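PDB 3HA4: MIX1, which probably acts as a homodimeric, helical scaffold of the TPR-like class that mediates protein-protein interactions in Leishmania. Local coordinates for residues Trp58-Pro72 and Gln104-Gly118. Sequence-based numbering, arbitrary orientation.
Sequences WEQTKHYYPADWLIP and QLLNVKYGRVSDPNG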
loop_
_atom_site.group_PDB
_atom_site.type_symbol
_atom_site.label_atom_id
_atom_site.label_comp_id
_atom_site.label_asym_id
_atom_site.label_seq_id
_atom_site.Cartn_x
_atom_site.Cartn_y
_atom_site.Cartn_z
ATOM N N TRP A 58 4.699 3.847 -13.145
ATOM C CA TRP A 58 5.469 2.645 -12.875
ATOM C C TRP A 58 6.924 2.881 -13.246
ATOM O O TRP A 58 7.841 2.566 -12.477
ATOM C CB TRP A 58 4.915 1.442 -13.654
ATOM C CG TRP A 58 5.826 0.241 -13.557
ATOM C CD1 TRP A 58 6.284 -0.543 -14.582
ATOM C CD2 TRP A 58 6.424 -0.274 -12.364
ATOM N NE1 TRP A 58 7.115 -1.525 -14.095
ATOM C CE2 TRP A 58 7.219 -1.381 -12.736
ATOM C CE3 TRP A 58 6.358 0.088 -11.014
ATOM C CZ2 TRP A 58 7.933 -2.128 -11.809
ATOM C CZ3 TRP A 58 7.082 -0.656 -10.090
ATOM C CH2 TRP A 58 7.857 -1.747 -10.493
ATOM N N GLU A 59 7.116 3.452 -14.429
ATOM C CA GLU A 59 8.434 3.833 -14.932
ATOM C C GLU A 59 9.138 4.793 -13.994
ATOM O O GLU A 59 10.336 4.684 -13.762
ATOM C CB GLU A 59 8.304 4.469 -16.314
ATOM C CG GLU A 59 9.615 4.512 -17.053
ATOM C CD GLU A 59 10.335 3.186 -16.964
ATOM O OE1 GLU A 59 11.482 3.171 -16.449
ATOM O OE2 GLU A 59 9.733 2.163 -17.385
ATOM N N GLN A 60 8.383 5.729 -13.431
ATOM C CA GLN A 60 8.957 6.622 -12.436
ATOM C C GLN A 60 9.424 5.879 -11.195
ATOM O O GLN A 60 10.438 6.258 -10.602
ATOM C CB GLN A 60 7.996 7.756 -12.062
ATOM C CG GLN A 60 7.665 8.660 -13.236
ATOM C CD GLN A 60 6.551 9.646 -12.941
ATOM O OE1 GLN A 60 5.599 9.333 -12.238
ATOM N NE2 GLN A 60 6.670 10.848 -13.486
ATOM N N THR A 61 8.710 4.825 -10.788
ATOM C CA THR A 61 9.111 4.159 -9.560
ATOM C C THR A 61 10.320 3.242 -9.776
ATOM O O THR A 61 11.213 3.218 -8.949
ATOM C CB THR A 61 7.952 3.465 -8.799
ATOM O OG1 THR A 61 7.990 2.054 -9.024
ATOM C CG2 THR A 61 6.624 4.013 -9.217
ATOM N N LYS A 62 10.366 2.528 -10.896
ATOM C CA LYS A 62 11.539 1.717 -11.211
ATOM C C LYS A 62 12.783 2.588 -11.276
ATOM O O LYS A 62 13.873 2.181 -10.875
ATOM C CB LYS A 62 11.388 1.041 -12.570
ATOM C CG LYS A 62 10.332 -0.012 -12.648
ATOM C CD LYS A 62 10.522 -0.828 -13.915
ATOM C CE LYS A 62 10.025 -0.066 -15.138
ATOM N NZ LYS A 62 9.880 -0.951 -16.337
ATOM N N HIS A 63 12.610 3.793 -11.804
ATOM C CA HIS A 63 13.738 4.663 -12.099
ATOM C C HIS A 63 14.220 5.419 -10.861
ATOM O O HIS A 63 15.421 5.429 -10.545
ATOM C CB HIS A 63 13.373 5.650 -13.217
ATOM C CG HIS A 63 14.509 6.533 -13.630
ATOM N ND1 HIS A 63 14.656 7.825 -13.169
ATOM C CD2 HIS A 63 15.566 6.299 -14.443
ATOM C CE1 HIS A 63 15.752 8.351 -13.687
ATOM N NE2 HIS A 63 16.322 7.447 -14.461
ATOM N N TYR A 64 13.275 6.051 -10.171
ATOM C CA TYR A 64 13.586 6.879 -9.011
ATOM C C TYR A 64 13.600 6.110 -7.690
ATOM O O TYR A 64 14.284 6.507 -6.743
ATOM C CB TYR A 64 12.600 8.053 -8.930
ATOM C CG TYR A 64 12.763 9.050 -10.059
ATOM C CD1 TYR A 64 13.919 9.821 -10.168
ATOM C CD2 TYR A 64 11.777 9.212 -11.014
ATOM C CE1 TYR A 64 14.077 10.730 -11.202
ATOM C CE2 TYR A 64 11.918 10.120 -12.048
ATOM C CZ TYR A 64 13.071 10.874 -12.135
ATOM O OH TYR A 64 13.218 11.767 -13.156
ATOM N N TYR A 65 12.845 5.013 -7.627
ATOM C CA TYR A 65 12.698 4.267 -6.383
ATOM C C TYR A 65 12.736 2.741 -6.585
ATOM O O TYR A 65 11.821 2.038 -6.176
ATOM C CB TYR A 65 11.405 4.698 -5.674
ATOM C CG TYR A 65 11.241 6.187 -5.610
ATOM C CD1 TYR A 65 11.981 6.942 -4.718
ATOM C CD2 TYR A 65 10.362 6.856 -6.466
ATOM C CE1 TYR A 65 11.851 8.327 -4.654
ATOM C CE2 TYR A 65 10.222 8.257 -6.413
ATOM C CZ TYR A 65 10.977 8.979 -5.503
ATOM O OH TYR A 65 10.876 10.347 -5.421
ATOM N N PRO A 66 13.818 2.234 -7.191
ATOM C CA PRO A 66 13.943 0.802 -7.508
ATOM C C PRO A 66 14.007 -0.073 -6.253
ATOM O O PRO A 66 13.861 -1.295 -6.360
ATOM C CB PRO A 66 15.291 0.700 -8.229
ATOM C CG PRO A 66 16.063 1.940 -7.826
ATOM C CD PRO A 66 15.098 2.960 -7.273
ATOM N N ALA A 67 14.240 0.541 -5.097
ATOM C CA ALA A 67 14.319 -0.194 -3.835
ATOM C C ALA A 67 13.020 -0.215 -3.046
ATOM O O ALA A 67 12.937 -0.901 -2.029
ATOM C CB ALA A 67 15.443 0.336 -2.961
ATOM N N ASP A 68 12.011 0.520 -3.504
ATOM C CA ASP A 68 10.732 0.577 -2.794
ATOM C C ASP A 68 9.856 -0.662 -3.017
ATOM O O ASP A 68 9.814 -1.223 -4.123
ATOM C CB ASP A 68 9.939 1.819 -3.201
ATOM C CG ASP A 68 8.644 1.965 -2.411
ATOM O OD1 ASP A 68 8.684 1.792 -1.167
ATOM O OD2 ASP A 68 7.592 2.242 -3.034
ATOM N N TRP A 69 9.137 -1.069 -1.973
ATOM C CA TRP A 69 8.228 -2.226 -2.070
ATOM C C TRP A 69 6.769 -1.781 -1.972
ATOM O O TRP A 69 5.871 -2.469 -2.455
ATOM C CB TRP A 69 8.534 -3.282 -0.976
ATOM C CG TRP A 69 8.472 -2.690 0.384
ATOM C CD1 TRP A 69 9.474 -2.042 1.035
ATOM C CD2 TRP A 69 7.325 -2.616 1.237
ATOM N NE1 TRP A 69 9.029 -1.583 2.251
ATOM C CE2 TRP A 69 7.712 -1.926 2.399
ATOM C CE3 TRP A 69 6.014 -3.080 1.137
ATOM C CZ2 TRP A 69 6.840 -1.697 3.456
ATOM C CZ3 TRP A 69 5.149 -2.845 2.184
ATOM C CH2 TRP A 69 5.567 -2.165 3.331
ATOM N N LEU A 70 6.542 -0.634 -1.337
ATOM C CA LEU A 70 5.190 -0.163 -1.056
ATOM C C LEU A 70 4.398 0.102 -2.331
ATOM O O LEU A 70 3.274 -0.375 -2.500
ATOM C CB LEU A 70 5.227 1.096 -0.186
ATOM C CG LEU A 70 3.894 1.540 0.421
ATOM C CD1 LEU A 70 3.068 0.339 0.882
ATOM C CD2 LEU A 70 4.121 2.500 1.574
ATOM N N ILE A 71 4.991 0.859 -3.241
ATOM C CA ILE A 71 4.312 1.159 -4.483
ATOM C C ILE A 71 4.087 -0.108 -5.316
ATOM O O ILE A 71 2.985 -0.324 -5.821
ATOM C CB ILE A 71 5.027 2.288 -5.253
ATOM C CG1 ILE A 71 4.791 3.612 -4.515
ATOM C CG2 ILE A 71 4.535 2.353 -6.707
ATOM C CD1 ILE A 71 5.405 4.835 -5.169
ATOM N N PRO A 72 5.118 -0.966 -5.443
ATOM C CA PRO A 72 4.913 -2.251 -6.135
ATOM C C PRO A 72 3.820 -3.113 -5.504
ATOM O O PRO A 72 3.081 -3.789 -6.221
ATOM C CB PRO A 72 6.276 -2.927 -6.021
ATOM C CG PRO A 72 7.234 -1.770 -6.001
ATOM C CD PRO A 72 6.545 -0.710 -5.182
ATOM N N GLN A 104 11.086 -6.157 -9.228
ATOM C CA GLN A 104 11.489 -5.182 -8.212
ATOM C C GLN A 104 11.229 -5.668 -6.778
ATOM O O GLN A 104 12.052 -5.448 -5.889
ATOM C CB GLN A 104 10.860 -3.812 -8.445
ATOM C CG GLN A 104 10.966 -2.900 -7.235
ATOM C CD GLN A 104 10.946 -1.433 -7.601
ATOM O OE1 GLN A 104 11.263 -1.064 -8.725
ATOM N NE2 GLN A 104 10.591 -0.592 -6.649
ATOM N N LEU A 105 10.084 -6.317 -6.564
ATOM C CA LEU A 105 9.757 -6.875 -5.253
ATOM C C LEU A 105 10.782 -7.936 -4.882
ATOM O O LEU A 105 11.223 -8.000 -3.741
ATOM C CB LEU A 105 8.335 -7.449 -5.219
ATOM C CG LEU A 105 7.224 -6.398 -5.072
ATOM C CD1 LEU A 105 5.855 -7.002 -5.312
ATOM C CD2 LEU A 105 7.300 -5.782 -3.713
ATOM N N LEU A 106 11.180 -8.743 -5.862
ATOM C CA LEU A 106 12.176 -9.780 -5.628
ATOM C C LEU A 106 13.534 -9.180 -5.270
ATOM O O LEU A 106 14.234 -9.718 -4.400
ATOM C CB LEU A 106 12.285 -10.746 -6.821
ATOM C CG LEU A 106 11.128 -11.737 -6.993
ATOM C CD1 LEU A 106 11.308 -12.582 -8.240
ATOM C CD2 LEU A 106 10.971 -12.627 -5.758
ATOM N N ASN A 107 13.904 -8.073 -5.925
ATOM C CA ASN A 107 15.152 -7.369 -5.603
ATOM C C ASN A 107 15.130 -6.883 -4.164
ATOM O O ASN A 107 16.135 -6.960 -3.470
ATOM C CB ASN A 107 15.420 -6.165 -6.536
ATOM C CG ASN A 107 15.860 -6.577 -7.946
ATOM O OD1 ASN A 107 16.380 -7.670 -8.160
ATOM N ND2 ASN A 107 15.635 -5.688 -8.916
ATOM N N VAL A 108 13.989 -6.379 -3.710
ATOM C CA VAL A 108 13.893 -5.885 -2.335
ATOM C C VAL A 108 13.978 -7.031 -1.324
ATOM O O VAL A 108 14.664 -6.938 -0.310
ATOM C CB VAL A 108 12.577 -5.126 -2.099
ATOM C CG1 VAL A 108 12.394 -4.827 -0.621
ATOM C CG2 VAL A 108 12.541 -3.836 -2.938
ATOM N N LYS A 109 13.272 -8.113 -1.624
ATOM C CA LYS A 109 13.195 -9.262 -0.743
ATOM C C LYS A 109 14.572 -9.896 -0.530
ATOM O O LYS A 109 14.891 -10.338 0.566
ATOM C CB LYS A 109 12.195 -10.290 -1.298
ATOM C CG LYS A 109 12.327 -11.680 -0.686
ATOM C CD LYS A 109 11.104 -12.558 -0.930
ATOM C CE LYS A 109 11.310 -13.928 -0.294
ATOM N NZ LYS A 109 10.221 -14.881 -0.605
ATOM N N TYR A 110 15.384 -9.925 -1.579
ATOM C CA TYR A 110 16.685 -10.576 -1.505
ATOM C C TYR A 110 17.806 -9.567 -1.329
ATOM O O TYR A 110 18.983 -9.896 -1.464
ATOM C CB TYR A 110 16.901 -11.475 -2.723
ATOM C CG TYR A 110 15.960 -12.655 -2.688
ATOM C CD1 TYR A 110 16.182 -13.714 -1.811
ATOM C CD2 TYR A 110 14.821 -12.686 -3.476
ATOM C CE1 TYR A 110 15.319 -14.782 -1.750
ATOM C CE2 TYR A 110 13.944 -13.745 -3.421
ATOM C CZ TYR A 110 14.204 -14.797 -2.561
ATOM O OH TYR A 110 13.345 -15.865 -2.498
ATOM N N GLY A 111 17.474 -8.337 -1.036
ATOM C CA GLY A 111 18.466 -7.345 -0.737
ATOM C C GLY A 111 19.380 -6.965 -1.861
ATOM O O GLY A 111 20.445 -6.500 -1.638
ATOM N N ARG A 112 18.934 -7.165 -3.072
ATOM C CA ARG A 112 19.637 -6.769 -4.261
ATOM C C ARG A 112 19.645 -5.268 -4.400
ATOM O O ARG A 112 20.383 -4.683 -5.144
ATOM C CB ARG A 112 18.986 -7.401 -5.457
ATOM C CG ARG A 112 19.500 -8.736 -5.723
ATOM C CD ARG A 112 18.956 -9.319 -6.937
ATOM N NE ARG A 112 18.652 -10.694 -6.687
ATOM C CZ ARG A 112 17.460 -11.221 -6.716
ATOM N NH1 ARG A 112 16.456 -10.513 -7.048
ATOM N NH2 ARG A 112 17.300 -12.477 -6.460
ATOM N N VAL A 113 18.787 -4.646 -3.647
ATOM C CA VAL A 113 18.607 -3.248 -3.710
ATOM C C VAL A 113 18.274 -2.852 -2.295
ATOM O O VAL A 113 17.774 -3.646 -1.556
ATOM C CB VAL A 113 17.513 -2.959 -4.678
ATOM C CG1 VAL A 113 16.223 -3.146 -4.084
ATOM C CG2 VAL A 113 17.669 -1.658 -5.231
ATOM N N SER A 114 18.573 -1.648 -1.877
ATOM C CA SER A 114 18.298 -1.317 -0.503
ATOM C C SER A 114 17.882 0.108 -0.241
ATOM O O SER A 114 17.994 0.959 -1.081
ATOM C CB SER A 114 19.430 -1.751 0.417
ATOM O OG SER A 114 20.549 -0.949 0.266
ATOM N N ASP A 115 17.407 0.343 0.964
ATOM C CA ASP A 115 16.847 1.601 1.334
ATOM C C ASP A 115 15.453 1.842 0.859
ATOM O O ASP A 115 15.165 2.892 0.345
ATOM C CB ASP A 115 17.717 2.696 0.825
ATOM C CG ASP A 115 18.425 3.364 1.903
ATOM O OD1 ASP A 115 18.399 4.594 1.943
ATOM O OD2 ASP A 115 18.982 2.651 2.729
ATOM N N PRO A 116 14.592 0.855 1.019
ATOM C CA PRO A 116 13.225 0.953 0.530
ATOM C C PRO A 116 12.433 2.039 1.185
ATOM O O PRO A 116 12.474 2.231 2.370
ATOM C CB PRO A 116 12.644 -0.400 0.897
ATOM C CG PRO A 116 13.786 -1.277 0.972
ATOM C CD PRO A 116 14.831 -0.469 1.600
ATOM N N ASN A 117 11.691 2.739 0.354
ATOM C CA ASN A 117 10.915 3.890 0.740
ATOM C C ASN A 117 9.844 3.554 1.718
ATOM O O ASN A 117 9.511 4.351 2.547
ATOM C CB ASN A 117 10.334 4.564 -0.480
ATOM C CG ASN A 117 11.387 5.070 -1.397
ATOM O OD1 ASN A 117 11.999 4.326 -2.108
ATOM N ND2 ASN A 117 11.623 6.351 -1.350
ATOM N N GLY A 118 9.283 2.371 1.586
ATOM C CA GLY A 118 8.178 1.953 2.415
ATOM C C GLY A 118 8.638 1.715 3.825
ATOM O O GLY A 118 7.863 1.426 4.712
HETATM O O HOH W 1 14.521 -2.899 -8.448
#
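Helix 58-64 and helix 104-109 run roughly parallel, their axes 12.5 Å apart at a 27° angle; the type I turn Tyr65-Asp68 leads from the first to helix 70-81, and the backbones come closest where Asp68 CA lies 4.2 Å from Pro116 CA. Gln104, its CG anti to the backbone N and its chain extended, sits as a knob among Trp58, Thr61, Lys62 and Pro72, and its amide reaches the carbonyls of the turn. NE2 bridges the turn's two ends, meeting each carbonyl on a lone pair: Asp68 O at 2.7 Å, nearly straight (169°) and in the amide plane, and Tyr65 O at 2.9 Å, more bent (133°). Tyr65 O also accepts from Asp68 N. A water links Pro66 O to Asn107 ND2. Farther along, Pro116 CB meets the edge of the Trp69 indole at CD1, 3.6 Å away. Asp68 caps helix 70-81: OD2 accepts from Ile71 N and from Trp34 NE1, OD1 only weakly from Leu70 N and Gly118 N. The Asn117 amide stands perpendicular to the Tyr65 ring, ND2 3.4 Å from CD1, and ND2 bonds Asp124 OD2 of the second subunit. A helix-turn-helix corner thus packs against a later helix and its trailing loop, as in the TPR-like all-helical fold, beside the dimer interface.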